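Local structure of tRNA dimethylallyltransferase (3EXA) at residues L84-E87 with I88-G92; Q137-H140 with D141-S144; R161-R164 with A165-I169; E121-R124 with H125-E128. The protein probably transfers a dimethylallyl group from dimethylallyl diphosphate to N6 of the adenine at position 37 of tRNAs that read codons beginning with uridine. One frame throughout, in Å; residues are numbered along the deposited sequence.

Contact 1 of 4, residues L84-E87 with I88-G92; sequences LITE and IHERG
The carbonyl of L84 receives the amide of I88, N to O 2.9 Å, and one residue on the amide of H89 reaches I85 O over 3.1 Å. T86 O in turn accepts from E90 N, though the placing of that oxygen is less sure. A weaker bond, 3.3 Å from R91 N to E87 O, ends the series as the chain leaves the helix. G92, with positive phi, closes a Schellman motif at the C-terminal end of helix 74-90, its own N bonded to H89 O at 3.0 Å. Above E87 O lies one face of the R91 guanidinium, NH1 standing 3.2 Å from that oxygen at an angle too poor for a bond. The arginine folds back at chi3 (-74°) to get there, and its NH2 makes a salt bridge with E30 of strand 29-33. H89 and I85 point the same way: I85 CG2 meets the imidazole at its edge, 3.8 Å from CD2 of H89, while NE2 of H89 donates its hydrogen bond to the carbonyl of K4. T86 OG1 is likewise satisfied from outside, by the carboxylate of E3. On the buried side CD2 of L84 lies 4.1 Å from CG1 of I88, and I85 and I88 both press on I32 and P95 of the parallel sheet.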
ATOM      1  N   LEU A  84      24.317  13.406  -2.367  1.00 33.96           N
ATOM      2  CA  LEU A  84      25.311  14.218  -3.068  1.00 28.44           C
ATOM      3  C   LEU A  84      25.601  15.522  -2.341  1.00 25.62           C
ATOM      4  O   LEU A  84      26.741  15.973  -2.302  1.00 28.60           O
ATOM      5  CB  LEU A  84      24.854  14.509  -4.499  1.00 24.08           C
ATOM      6  CG  LEU A  84      25.771  13.950  -5.594  1.00 29.43           C
ATOM      7  CD1 LEU A  84      25.125  14.150  -6.951  1.00 33.39           C
ATOM      8  CD2 LEU A  84      27.122  14.629  -5.542  1.00 22.06           C
ATOM      9  N   ILE A  85      24.571  16.132  -1.770  1.00 19.62           N
ATOM     10  CA  ILE A  85      24.762  17.378  -1.041  1.00 13.91           C
ATOM     11  C   ILE A  85      25.733  17.157   0.110  1.00 19.17           C
ATOM     12  O   ILE A  85      26.560  18.018   0.414  1.00 22.15           O
ATOM     13  CB  ILE A  85      23.431  17.896  -0.509  1.00 14.77           C
ATOM     14  CG1 ILE A  85      22.626  18.487  -1.670  1.00 17.24           C
ATOM     15  CG2 ILE A  85      23.649  18.902   0.597  1.00  7.29           C
ATOM     16  CD1 ILE A  85      21.198  18.831  -1.301  1.00 31.06           C
ATOM     17  N   THR A  86      25.637  15.989   0.737  1.00 24.86           N
ATOM     18  CA  THR A  86      26.513  15.637   1.847  1.00 23.32           C
ATOM     19  C   THR A  86      27.931  15.376   1.348  1.00 22.85           C
ATOM     20  O   THR A  86      28.895  15.790   1.980  1.00 25.13           O
ATOM     21  CB  THR A  86      26.016  14.376   2.579  1.00 21.36           C
ATOM     22  OG1 THR A  86      24.662  14.574   2.996  1.00 23.93           O
ATOM     23  CG2 THR A  86      26.876  14.099   3.812  1.00 19.36           C
ATOM     24  N   GLU A  87      28.050  14.690   0.214  1.00 25.45           N
ATOM     25  CA  GLU A  87      29.357  14.377  -0.356  1.00 29.21           C
ATOM     26  C   GLU A  87      30.071  15.657  -0.799  1.00 30.32           C
ATOM     27  O   GLU A  87      31.300  15.743  -0.769  1.00 30.48           O
ATOM     28  CB  GLU A  87      29.196  13.407  -1.535  1.00 30.39           C
ATOM     29  CG  GLU A  87      28.603  12.043  -1.146  1.00 31.47           C
ATOM     30  CD  GLU A  87      28.086  11.243  -2.344  1.00 27.31           C
ATOM     31  OE1 GLU A  87      28.835  11.091  -3.334  1.00 27.05           O
ATOM     32  OE2 GLU A  87      26.933  10.756  -2.284  1.00 28.70           O
ATOM     33  N   ILE A  88      29.290  16.651  -1.212  1.00 28.26           N
ATOM     34  CA  ILE A  88      29.836  17.935  -1.630  1.00 19.92           C
ATOM     35  C   ILE A  88      30.307  18.693  -0.383  1.00 23.81           C
ATOM     36  O   ILE A  88      31.315  19.408  -0.420  1.00 21.57           O
ATOM     37  CB  ILE A  88      28.769  18.752  -2.402  1.00 23.43           C
ATOM     38  CG1 ILE A  88      28.493  18.067  -3.747  1.00 19.68           C
ATOM     39  CG2 ILE A  88      29.235  20.201  -2.597  1.00 17.00           C
ATOM     40  CD1 ILE A  88      27.386  18.709  -4.568  1.00 13.37           C
ATOM     41  N   HIS A  89      29.591  18.521   0.727  1.00 22.56           N
ATOM     42  CA  HIS A  89      29.980  19.176   1.975  1.00 27.17           C
ATOM     43  C   HIS A  89      31.196  18.499   2.577  1.00 26.64           C
ATOM     44  O   HIS A  89      31.990  19.140   3.257  1.00 30.22           O
ATOM     45  CB  HIS A  89      28.838  19.156   2.982  1.00 23.96           C
ATOM     46  CG  HIS A  89      27.933  20.339   2.866  1.00 32.85           C
ATOM     47  ND1 HIS A  89      28.340  21.615   3.172  1.00 38.90           N
ATOM     48  CD2 HIS A  89      26.655  20.438   2.430  1.00 36.89           C
ATOM     49  CE1 HIS A  89      27.349  22.461   2.926  1.00 35.13           C
ATOM     50  NE2 HIS A  89      26.320  21.773   2.476  1.00 38.53           N
ATOM     51  N   GLU A  90      31.329  17.200   2.321  1.00 25.32           N
ATOM     52  CA  GLU A  90      32.461  16.423   2.813  1.00 24.97           C
ATOM     53  C   GLU A  90      33.742  16.911   2.132  1.00 21.25           C
ATOM     54  O   GLU A  90      34.834  16.761   2.679  1.00 23.21           O
ATOM     55  CB  GLU A  90      32.269  14.937   2.500  1.00 34.20           C
ATOM     56  CG  GLU A  90      30.979  14.324   3.023  1.00 45.38           C
ATOM     57  CD  GLU A  90      31.132  13.667   4.374  1.00 52.53           C
ATOM     58  OE1 GLU A  90      30.114  13.177   4.910  1.00 49.84           O
ATOM     59  OE2 GLU A  90      32.268  13.633   4.901  1.00 63.13           O
ATOM     60  N   ARG A  91      33.605  17.477   0.933  1.00 21.93           N
ATOM     61  CA  ARG A  91      34.750  17.992   0.183  1.00 19.14           C
ATOM     62  C   ARG A  91      35.036  19.434   0.549  1.00 19.84           C
ATOM     63  O   ARG A  91      36.011  20.013   0.081  1.00 22.46           O
ATOM     64  CB  ARG A  91      34.499  17.922  -1.326  1.00 25.57           C
ATOM     65  CG  ARG A  91      34.721  16.563  -1.953  1.00 22.90           C
ATOM     66  CD  ARG A  91      34.556  16.636  -3.468  1.00 28.79           C
ATOM     67  NE  ARG A  91      33.163  16.754  -3.908  1.00 29.80           N
ATOM     68  CZ  ARG A  91      32.272  15.764  -3.868  1.00 36.01           C
ATOM     69  NH1 ARG A  91      32.619  14.573  -3.403  1.00 38.34           N
ATOM     70  NH2 ARG A  91      31.035  15.953  -4.315  1.00 34.40           N
ATOM     71  N   GLY A  92      34.171  20.013   1.378  1.00 25.46           N
ATOM     72  CA  GLY A  92      34.343  21.394   1.793  1.00 20.89           C
ATOM     73  C   GLY A  92      33.875  22.374   0.732  1.00 29.58           C
ATOM     74  O   GLY A  92      34.338  23.510   0.680  1.00 32.10           O
TER

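Contact 2 of 4, residues Q137-H140 with D141-S144; sequences QALH and DKLS
With chi1 at -68°, D141 carries its carboxylate back beside its own backbone N and over the preceding turn, alongside the Q137 side chain, whose CG sits between backbone N and carbonyl carbon (chi1 78°). Both belong to helix 136-144, a short helix packed against helices 121-133 and 159-171. The two side chains run in the same direction, and it is CG of Q137, not its amide, that lies next to D141 OD2, at 4.2 Å; the amide and carboxylate planes are turned 55° apart. Beneath them D141 N donates to Q137 O at 2.6 Å. The next turn is held by K142 N to A138 O at 2.9 Å and by S144 N to H140 O, also 2.9 Å; the L143 N to L139 O bond is weak. H140 swings its ring off the helix, and NE2 is hydrogen-bonded to the carbonyl of I154. K142 bends at chi3 and chi4, bringing its ammonium into a cation-pi contact with F130 of helix 121-133. L139 and L143 both lean on L166 of helix 159-171. Along the lysine's path the aliphatic part passes close to the leucine of the turn before: K142 CD is 4.2 Å from L139 CD1.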
ATOM      1  N   GLN A 137     -24.288  -7.520   8.900  1.00 26.67           N
ATOM      2  CA  GLN A 137     -24.911  -6.235   8.621  1.00 31.58           C
ATOM      3  C   GLN A 137     -24.409  -5.195   9.629  1.00 27.59           C
ATOM      4  O   GLN A 137     -24.528  -3.989   9.393  1.00 28.62           O
ATOM      5  CB  GLN A 137     -26.438  -6.325   8.677  1.00 35.44           C
ATOM      6  CG  GLN A 137     -26.997  -6.331  10.072  1.00 44.65           C
ATOM      7  CD  GLN A 137     -28.460  -5.943  10.115  1.00 54.59           C
ATOM      8  OE1 GLN A 137     -29.067  -5.907  11.187  1.00 60.43           O
ATOM      9  NE2 GLN A 137     -29.036  -5.645   8.952  1.00 51.64           N
ATOM     10  N   ALA A 138     -23.855  -5.654  10.752  1.00 21.49           N
ATOM     11  CA  ALA A 138     -23.305  -4.730  11.751  1.00 19.57           C
ATOM     12  C   ALA A 138     -22.054  -4.077  11.151  1.00 23.77           C
ATOM     13  O   ALA A 138     -21.794  -2.882  11.341  1.00 24.33           O
ATOM     14  CB  ALA A 138     -22.944  -5.471  13.032  1.00  9.14           C
ATOM     15  N   LEU A 139     -21.282  -4.876  10.420  1.00 24.72           N
ATOM     16  CA  LEU A 139     -20.073  -4.392   9.765  1.00 26.21           C
ATOM     17  C   LEU A 139     -20.512  -3.442   8.653  1.00 31.38           C
ATOM     18  O   LEU A 139     -19.790  -2.516   8.266  1.00 32.40           O
ATOM     19  CB  LEU A 139     -19.297  -5.555   9.156  1.00 17.04           C
ATOM     20  CG  LEU A 139     -18.078  -5.108   8.357  1.00 18.55           C
ATOM     21  CD1 LEU A 139     -17.090  -4.491   9.300  1.00 13.02           C
ATOM     22  CD2 LEU A 139     -17.461  -6.278   7.621  1.00 26.26           C
ATOM     23  N   HIS A 140     -21.717  -3.700   8.157  1.00 30.08           N
ATOM     24  CA  HIS A 140     -22.325  -2.913   7.107  1.00 32.86           C
ATOM     25  C   HIS A 140     -22.796  -1.602   7.723  1.00 35.63           C
ATOM     26  O   HIS A 140     -22.643  -0.532   7.131  1.00 33.03           O
ATOM     27  CB  HIS A 140     -23.502  -3.687   6.508  1.00 32.62           C
ATOM     28  CG  HIS A 140     -24.006  -3.121   5.219  1.00 37.16           C
ATOM     29  ND1 HIS A 140     -24.992  -2.159   5.162  1.00 37.87           N
ATOM     30  CD2 HIS A 140     -23.642  -3.362   3.938  1.00 35.23           C
ATOM     31  CE1 HIS A 140     -25.213  -1.834   3.900  1.00 33.92           C
ATOM     32  NE2 HIS A 140     -24.405  -2.548   3.138  1.00 37.53           N
ATOM     33  N   ASP A 141     -23.360  -1.681   8.922  1.00 37.12           N
ATOM     34  CA  ASP A 141     -23.818  -0.467   9.584  1.00 37.28           C
ATOM     35  C   ASP A 141     -22.609   0.405   9.907  1.00 37.24           C
ATOM     36  O   ASP A 141     -22.699   1.633   9.878  1.00 33.09           O
ATOM     37  CB  ASP A 141     -24.600  -0.791  10.861  1.00 29.62           C
ATOM     38  CG  ASP A 141     -25.926  -1.482  10.574  1.00 33.72           C
ATOM     39  OD1 ASP A 141     -26.608  -1.089   9.600  1.00 28.24           O
ATOM     40  OD2 ASP A 141     -26.292  -2.411  11.325  1.00 35.52           O
ATOM     41  N   LYS A 142     -21.477  -0.234  10.201  1.00 34.73           N
ATOM     42  CA  LYS A 142     -20.252   0.495  10.518  1.00 29.94           C
ATOM     43  C   LYS A 142     -19.851   1.382   9.347  1.00 33.14           C
ATOM     44  O   LYS A 142     -19.507   2.550   9.523  1.00 34.27           O
ATOM     45  CB  LYS A 142     -19.106  -0.475  10.828  1.00 26.78           C
ATOM     46  CG  LYS A 142     -17.756   0.220  11.039  1.00 33.26           C
ATOM     47  CD  LYS A 142     -16.628  -0.781  11.299  1.00 34.45           C
ATOM     48  CE  LYS A 142     -16.690  -1.375  12.710  1.00 37.98           C
ATOM     49  NZ  LYS A 142     -16.343  -0.389  13.792  1.00 35.74           N
ATOM     50  N   LEU A 143     -19.900   0.818   8.148  1.00 33.28           N
ATOM     51  CA  LEU A 143     -19.532   1.555   6.955  1.00 31.63           C
ATOM     52  C   LEU A 143     -20.614   2.574   6.591  1.00 33.70           C
ATOM     53  O   LEU A 143     -20.311   3.662   6.109  1.00 29.09           O
ATOM     54  CB  LEU A 143     -19.286   0.559   5.817  1.00 32.49           C
ATOM     55  CG  LEU A 143     -18.839   1.039   4.437  1.00 35.77           C
ATOM     56  CD1 LEU A 143     -20.057   1.371   3.601  1.00 38.08           C
ATOM     57  CD2 LEU A 143     -17.906   2.230   4.572  1.00 32.56           C
ATOM     58  N   SER A 144     -21.870   2.217   6.856  1.00 34.97           N
ATOM     59  CA  SER A 144     -23.031   3.070   6.565  1.00 33.56           C
ATOM     60  C   SER A 144     -23.005   4.371   7.383  1.00 33.03           C
ATOM     61  O   SER A 144     -23.525   5.403   6.952  1.00 31.84           O
ATOM     62  CB  SER A 144     -24.324   2.286   6.857  1.00 34.06           C
ATOM     63  OG  SER A 144     -25.478   2.932   6.355  1.00 35.74           O
TER

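Contact 3 of 4, residues R161-R164 with A165-I169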
ATOM      1  N   ARG A 161     -16.462  -7.095   0.228  1.00 32.57           N
ATOM      2  CA  ARG A 161     -16.477  -5.798  -0.432  1.00 34.32           C
ATOM      3  C   ARG A 161     -16.682  -4.670   0.585  1.00 30.91           C
ATOM      4  O   ARG A 161     -16.289  -3.531   0.345  1.00 23.13           O
ATOM      5  CB  ARG A 161     -17.577  -5.777  -1.496  1.00 37.02           C
ATOM      6  CG  ARG A 161     -17.602  -4.535  -2.366  1.00 48.52           C
ATOM      7  CD  ARG A 161     -18.617  -4.696  -3.494  1.00 60.90           C
ATOM      8  NE  ARG A 161     -18.812  -3.462  -4.256  1.00 62.32           N
ATOM      9  CZ  ARG A 161     -19.584  -3.365  -5.336  1.00 66.59           C
ATOM     10  NH1 ARG A 161     -20.237  -4.430  -5.788  1.00 63.24           N
ATOM     11  NH2 ARG A 161     -19.705  -2.202  -5.963  1.00 65.97           N
ATOM     12  N   VAL A 162     -17.293  -4.990   1.722  1.00 31.02           N
ATOM     13  CA  VAL A 162     -17.508  -3.995   2.764  1.00 26.78           C
ATOM     14  C   VAL A 162     -16.191  -3.771   3.497  1.00 23.51           C
ATOM     15  O   VAL A 162     -15.852  -2.647   3.850  1.00 30.43           O
ATOM     16  CB  VAL A 162     -18.593  -4.455   3.758  1.00 26.46           C
ATOM     17  CG1 VAL A 162     -18.643  -3.523   4.968  1.00 27.58           C
ATOM     18  CG2 VAL A 162     -19.943  -4.477   3.057  1.00 23.80           C
ATOM     19  N   ILE A 163     -15.436  -4.834   3.722  1.00 20.51           N
ATOM     20  CA  ILE A 163     -14.151  -4.671   4.390  1.00 28.22           C
ATOM     21  C   ILE A 163     -13.236  -3.813   3.515  1.00 22.37           C
ATOM     22  O   ILE A 163     -12.489  -2.977   4.009  1.00 19.58           O
ATOM     23  CB  ILE A 163     -13.477  -6.033   4.647  1.00 27.75           C
ATOM     24  CG1 ILE A 163     -14.177  -6.730   5.817  1.00 32.24           C
ATOM     25  CG2 ILE A 163     -11.985  -5.843   4.920  1.00 26.80           C
ATOM     26  CD1 ILE A 163     -13.650  -8.091   6.127  1.00 24.52           C
ATOM     27  N   ARG A 164     -13.299  -4.038   2.209  1.00 30.20           N
ATOM     28  CA  ARG A 164     -12.482  -3.292   1.261  1.00 27.56           C
ATOM     29  C   ARG A 164     -12.789  -1.798   1.358  1.00 28.56           C
ATOM     30  O   ARG A 164     -11.883  -0.968   1.375  1.00 29.33           O
ATOM     31  CB  ARG A 164     -12.760  -3.804  -0.152  1.00 31.21           C
ATOM     32  CG  ARG A 164     -12.296  -2.889  -1.272  1.00 41.60           C
ATOM     33  CD  ARG A 164     -10.782  -2.797  -1.356  1.00 49.34           C
ATOM     34  NE  ARG A 164     -10.296  -3.184  -2.678  1.00 55.25           N
ATOM     35  CZ  ARG A 164     -10.690  -2.628  -3.821  1.00 62.55           C
ATOM     36  NH1 ARG A 164     -11.588  -1.649  -3.821  1.00 64.47           N
ATOM     37  NH2 ARG A 164     -10.190  -3.055  -4.973  1.00 64.55           N
ATOM     38  N   ALA A 165     -14.073  -1.462   1.425  1.00 31.48           N
ATOM     39  CA  ALA A 165     -14.499  -0.067   1.517  1.00 25.51           C
ATOM     40  C   ALA A 165     -13.975   0.611   2.777  1.00 23.71           C
ATOM     41  O   ALA A 165     -13.533   1.758   2.735  1.00 26.71           O
ATOM     42  CB  ALA A 165     -16.019   0.016   1.484  1.00 23.07           C
ATOM     43  N   LEU A 166     -14.031  -0.095   3.899  1.00 16.69           N
ATOM     44  CA  LEU A 166     -13.567   0.473   5.154  1.00 21.14           C
ATOM     45  C   LEU A 166     -12.047   0.649   5.175  1.00 27.20           C
ATOM     46  O   LEU A 166     -11.537   1.553   5.836  1.00 24.64           O
ATOM     47  CB  LEU A 166     -14.016  -0.402   6.333  1.00 21.59           C
ATOM     48  CG  LEU A 166     -15.536  -0.607   6.516  1.00 28.07           C
ATOM     49  CD1 LEU A 166     -15.804  -1.781   7.455  1.00 21.39           C
ATOM     50  CD2 LEU A 166     -16.169   0.663   7.055  1.00 27.66           C
ATOM     51  N   GLU A 167     -11.315  -0.200   4.457  1.00 27.34           N
ATOM     52  CA  GLU A 167      -9.860  -0.073   4.450  1.00 30.23           C
ATOM     53  C   GLU A 167      -9.451   1.124   3.603  1.00 29.79           C
ATOM     54  O   GLU A 167      -8.544   1.870   3.965  1.00 23.61           O
ATOM     55  CB  GLU A 167      -9.180  -1.331   3.888  1.00 32.17           C
ATOM     56  CG  GLU A 167      -9.456  -2.641   4.623  1.00 34.09           C
ATOM     57  CD  GLU A 167      -8.578  -3.785   4.115  1.00 32.25           C
ATOM     58  OE1 GLU A 167      -7.398  -3.852   4.509  1.00 43.01           O
ATOM     59  OE2 GLU A 167      -9.056  -4.610   3.310  1.00 28.22           O
ATOM     60  N   ILE A 168     -10.121   1.292   2.467  1.00 32.43           N
ATOM     61  CA  ILE A 168      -9.825   2.402   1.572  1.00 32.42           C
ATOM     62  C   ILE A 168     -10.067   3.732   2.280  1.00 35.12           C
ATOM     63  O   ILE A 168      -9.289   4.677   2.126  1.00 38.47           O
ATOM     64  CB  ILE A 168     -10.686   2.338   0.299  1.00 30.75           C
ATOM     65  CG1 ILE A 168     -10.212   1.169  -0.582  1.00 37.79           C
ATOM     66  CG2 ILE A 168     -10.608   3.660  -0.447  1.00 36.14           C
ATOM     67  CD1 ILE A 168     -10.981   1.005  -1.896  1.00 20.96           C
ATOM     68  N   ILE A 169     -11.139   3.794   3.068  1.00 36.95           N
ATOM     69  CA  ILE A 169     -11.499   5.004   3.808  1.00 28.46           C
ATOM     70  C   ILE A 169     -10.443   5.320   4.860  1.00 30.78           C
ATOM     71  O   ILE A 169      -9.999   6.466   4.987  1.00 33.88           O
ATOM     72  CB  ILE A 169     -12.893   4.845   4.483  1.00 27.25           C
ATOM     73  CG1 ILE A 169     -13.977   4.787   3.397  1.00 23.20           C
ATOM     74  CG2 ILE A 169     -13.147   5.993   5.464  1.00 26.60           C
ATOM     75  CD1 ILE A 169     -15.381   4.453   3.895  1.00 19.59           C
TER
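R164 O takes the straightest bond here, from I168 N at 3.1 Å with an N-H...O angle of 163°, and a second, weak i to i+3 bond from E167 N. E167 N is itself shared, since its shorter bond runs to I163 O at 3.0 Å. The bonds I168 to R164, E167 to I163, L166 to V162 and A165 to R161 make up the i to i+4 series of helix 159-171; at R161 O the donor stands above the carbonyl plane. Residues 161-164 fall in a region that, by similarity, interacts with substrate tRNA. Outward from the backbone, the R164 side chain bends at chi2 (68°) and slants across I168, whose CD1 comes 3.3 Å from NH1 and 3.8 Å from CD of R164. That same NH1 is hydrogen-bonded to the carbonyl of T172 of the second subunit, which ties the end of the arginine to the neighbouring chain. E167 crosses I163 at a slant: OE2 of the glutamate lies 3.6 Å from I163 CG2, while OE1 is only weakly, at long range, paired with R124. On the buried flank V162 and L166 lie side by side and pack on L139 of helix 136-144, and L166 reaches on to L143, Y123 and L127. Within the helix their side chains meet through V162 CG1 and L166 CD1, 4.2 Å apart.

Contact 4 of 4, residues E121-R124 with H125-E128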
ATOM      1  N   GLU A 121      -2.169  -4.156   7.758  1.00 39.01           N
ATOM      2  CA  GLU A 121      -2.701  -5.511   7.866  1.00 41.87           C
ATOM      3  C   GLU A 121      -3.463  -5.715   9.182  1.00 38.61           C
ATOM      4  O   GLU A 121      -4.298  -6.615   9.294  1.00 34.16           O
ATOM      5  CB  GLU A 121      -1.572  -6.556   7.755  1.00 51.04           C
ATOM      6  CG  GLU A 121      -0.471  -6.463   8.819  1.00 54.34           C
ATOM      7  CD  GLU A 121       0.531  -5.348   8.546  1.00 61.05           C
ATOM      8  OE1 GLU A 121       1.265  -4.962   9.488  1.00 64.17           O
ATOM      9  OE2 GLU A 121       0.594  -4.863   7.393  1.00 57.35           O
ATOM     10  N   ASP A 122      -3.185  -4.871  10.171  1.00 33.50           N
ATOM     11  CA  ASP A 122      -3.848  -4.986  11.462  1.00 33.55           C
ATOM     12  C   ASP A 122      -5.304  -4.536  11.432  1.00 32.61           C
ATOM     13  O   ASP A 122      -6.171  -5.190  12.017  1.00 32.13           O
ATOM     14  CB  ASP A 122      -3.089  -4.197  12.533  1.00 33.30           C
ATOM     15  CG  ASP A 122      -1.663  -4.685  12.716  1.00 29.77           C
ATOM     16  OD1 ASP A 122      -1.418  -5.904  12.576  1.00 35.34           O
ATOM     17  OD2 ASP A 122      -0.789  -3.849  13.010  1.00 37.83           O
ATOM     18  N   TYR A 123      -5.576  -3.426  10.752  1.00 28.47           N
ATOM     19  CA  TYR A 123      -6.941  -2.918  10.663  1.00 25.15           C
ATOM     20  C   TYR A 123      -7.826  -3.910   9.924  1.00 26.07           C
ATOM     21  O   TYR A 123      -9.002  -4.087  10.256  1.00 24.91           O
ATOM     22  CB  TYR A 123      -6.966  -1.572   9.939  1.00 21.60           C
ATOM     23  CG  TYR A 123      -8.342  -0.950   9.855  1.00 25.85           C
ATOM     24  CD1 TYR A 123      -8.996  -0.823   8.634  1.00 20.70           C
ATOM     25  CD2 TYR A 123      -8.983  -0.473  10.998  1.00 31.18           C
ATOM     26  CE1 TYR A 123     -10.254  -0.231   8.554  1.00 29.47           C
ATOM     27  CE2 TYR A 123     -10.242   0.117  10.929  1.00 26.73           C
ATOM     28  CZ  TYR A 123     -10.872   0.237   9.706  1.00 27.09           C
ATOM     29  OH  TYR A 123     -12.111   0.834   9.633  1.00 21.74           O
ATOM     30  N   ARG A 124      -7.259  -4.559   8.912  1.00 27.43           N
ATOM     31  CA  ARG A 124      -8.023  -5.530   8.151  1.00 25.40           C
ATOM     32  C   ARG A 124      -8.345  -6.676   9.099  1.00 31.53           C
ATOM     33  O   ARG A 124      -9.462  -7.198   9.108  1.00 30.10           O
ATOM     34  CB  ARG A 124      -7.217  -6.035   6.957  1.00 33.01           C
ATOM     35  CG  ARG A 124      -8.062  -6.710   5.894  1.00 34.30           C
ATOM     36  CD  ARG A 124      -7.574  -8.119   5.615  1.00 39.48           C
ATOM     37  NE  ARG A 124      -7.449  -8.377   4.179  1.00 49.12           N
ATOM     38  CZ  ARG A 124      -6.508  -7.852   3.399  1.00 44.89           C
ATOM     39  NH1 ARG A 124      -5.595  -7.036   3.908  1.00 50.42           N
ATOM     40  NH2 ARG A 124      -6.477  -8.140   2.109  1.00 53.23           N
ATOM     41  N   HIS A 125      -7.357  -7.060   9.905  1.00 32.01           N
ATOM     42  CA  HIS A 125      -7.540  -8.128  10.882  1.00 32.65           C
ATOM     43  C   HIS A 125      -8.654  -7.707  11.847  1.00 35.81           C
ATOM     44  O   HIS A 125      -9.487  -8.521  12.248  1.00 33.78           O
ATOM     45  CB  HIS A 125      -6.240  -8.353  11.660  1.00 35.40           C
ATOM     46  CG  HIS A 125      -6.314  -9.456  12.672  1.00 35.68           C
ATOM     47  ND1 HIS A 125      -5.525  -9.481  13.801  1.00 37.03           N
ATOM     48  CD2 HIS A 125      -7.067 -10.583  12.718  1.00 38.07           C
ATOM     49  CE1 HIS A 125      -5.789 -10.571  14.500  1.00 37.69           C
ATOM     50  NE2 HIS A 125      -6.722 -11.257  13.862  1.00 36.78           N
ATOM     51  N   GLU A 126      -8.663  -6.427  12.211  1.00 34.45           N
ATOM     52  CA  GLU A 126      -9.666  -5.884  13.125  1.00 29.01           C
ATOM     53  C   GLU A 126     -11.073  -6.011  12.554  1.00 27.31           C
ATOM     54  O   GLU A 126     -12.005  -6.370  13.268  1.00 20.28           O
ATOM     55  CB  GLU A 126      -9.357  -4.415  13.406  1.00 36.83           C
ATOM     56  CG  GLU A 126     -10.364  -3.692  14.280  1.00 42.09           C
ATOM     57  CD  GLU A 126      -9.988  -2.234  14.478  1.00 48.96           C
ATOM     58  OE1 GLU A 126      -8.838  -1.971  14.899  1.00 50.12           O
ATOM     59  OE2 GLU A 126     -10.841  -1.354  14.214  1.00 51.48           O
ATOM     60  N   LEU A 127     -11.223  -5.707  11.267  1.00 21.48           N
ATOM     61  CA  LEU A 127     -12.526  -5.794  10.627  1.00 23.02           C
ATOM     62  C   LEU A 127     -13.007  -7.237  10.517  1.00 30.68           C
ATOM     63  O   LEU A 127     -14.187  -7.522  10.727  1.00 30.10           O
ATOM     64  CB  LEU A 127     -12.491  -5.171   9.234  1.00 18.91           C
ATOM     65  CG  LEU A 127     -12.186  -3.674   9.209  1.00 26.61           C
ATOM     66  CD1 LEU A 127     -12.104  -3.201   7.773  1.00 26.38           C
ATOM     67  CD2 LEU A 127     -13.258  -2.921   9.976  1.00 18.84           C
ATOM     68  N   GLU A 128     -12.102  -8.153  10.193  1.00 29.04           N
ATOM     69  CA  GLU A 128     -12.494  -9.545  10.064  1.00 25.77           C
ATOM     70  C   GLU A 128     -12.990 -10.053  11.410  1.00 24.22           C
ATOM     71  O   GLU A 128     -14.030 -10.710  11.485  1.00 18.49           O
ATOM     72  CB  GLU A 128     -11.319 -10.374   9.531  1.00 22.06           C
ATOM     73  CG  GLU A 128     -10.935  -9.938   8.109  1.00 27.25           C
ATOM     74  CD  GLU A 128      -9.683 -10.603   7.577  1.00 27.95           C
ATOM     75  OE1 GLU A 128      -8.701 -10.736   8.338  1.00 33.77           O
ATOM     76  OE2 GLU A 128      -9.668 -10.971   6.382  1.00 24.76           O
TER
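E121 O opens helix 121-133 by accepting H125 N at 3.2 Å, while the carboxylate of E121 turns from the helix to a salt bridge with R118. D122 O then takes E126 N over a shorter 2.8 Å. Y123 follows, its carbonyl bonded to L127 N; CG anti to the backbone N (chi1 -178°) turns the ring back over the next turn, where L127 lies over one face. This is a CH-pi contact: L127 CG lies 4.2 Å from the centroid of the Y123 ring, 20° off the normal, and CD1 closes to 3.6 Å from CE1. E126 crosses the ring obliquely, its OE2 3.6 Å from CE2 of Y123 and its carboxylate plane turned 72° from the ring. R124 O accepts E128 N at 3.0 Å. The R124 side chain bends at chi2 and chi3, and E128 OE2, whose place is less sure, lies near the plane of its guanidinium but 4.1 Å from NE, too far for a salt bridge. Each has a stronger partner elsewhere: R124 NH2 bonds to the carbonyl of G115 of the second subunit, and E128 to R160. The charges of R124 and E128 probably still attract through space, yet the arginine appears to be held chiefly by the neighbouring subunit and the glutamate by the start of helix 159-171.

Overall arrangement
Along the chain the order is contact 1, contact 4, contact 2, contact 3. Contact 1 stands apart, at the end of helix 74-90 against the parallel sheet of the P-loop NTPase-like core, its centre about 45 to 56 Å from the others. Those three lie together in a separate helical cluster, with centres of contacts 2 and 3 about 11 Å apart, 3 and 4 also about 11 Å, and 2 and 4 about 15 Å. Helices 121-133, 136-144 and 159-171 meet around L127, L139, L143 and L166. Through contacts 3 and 4 this cluster also meets the second subunit of the two-chain assembly, as well as carrying a segment thought to interact with tRNA.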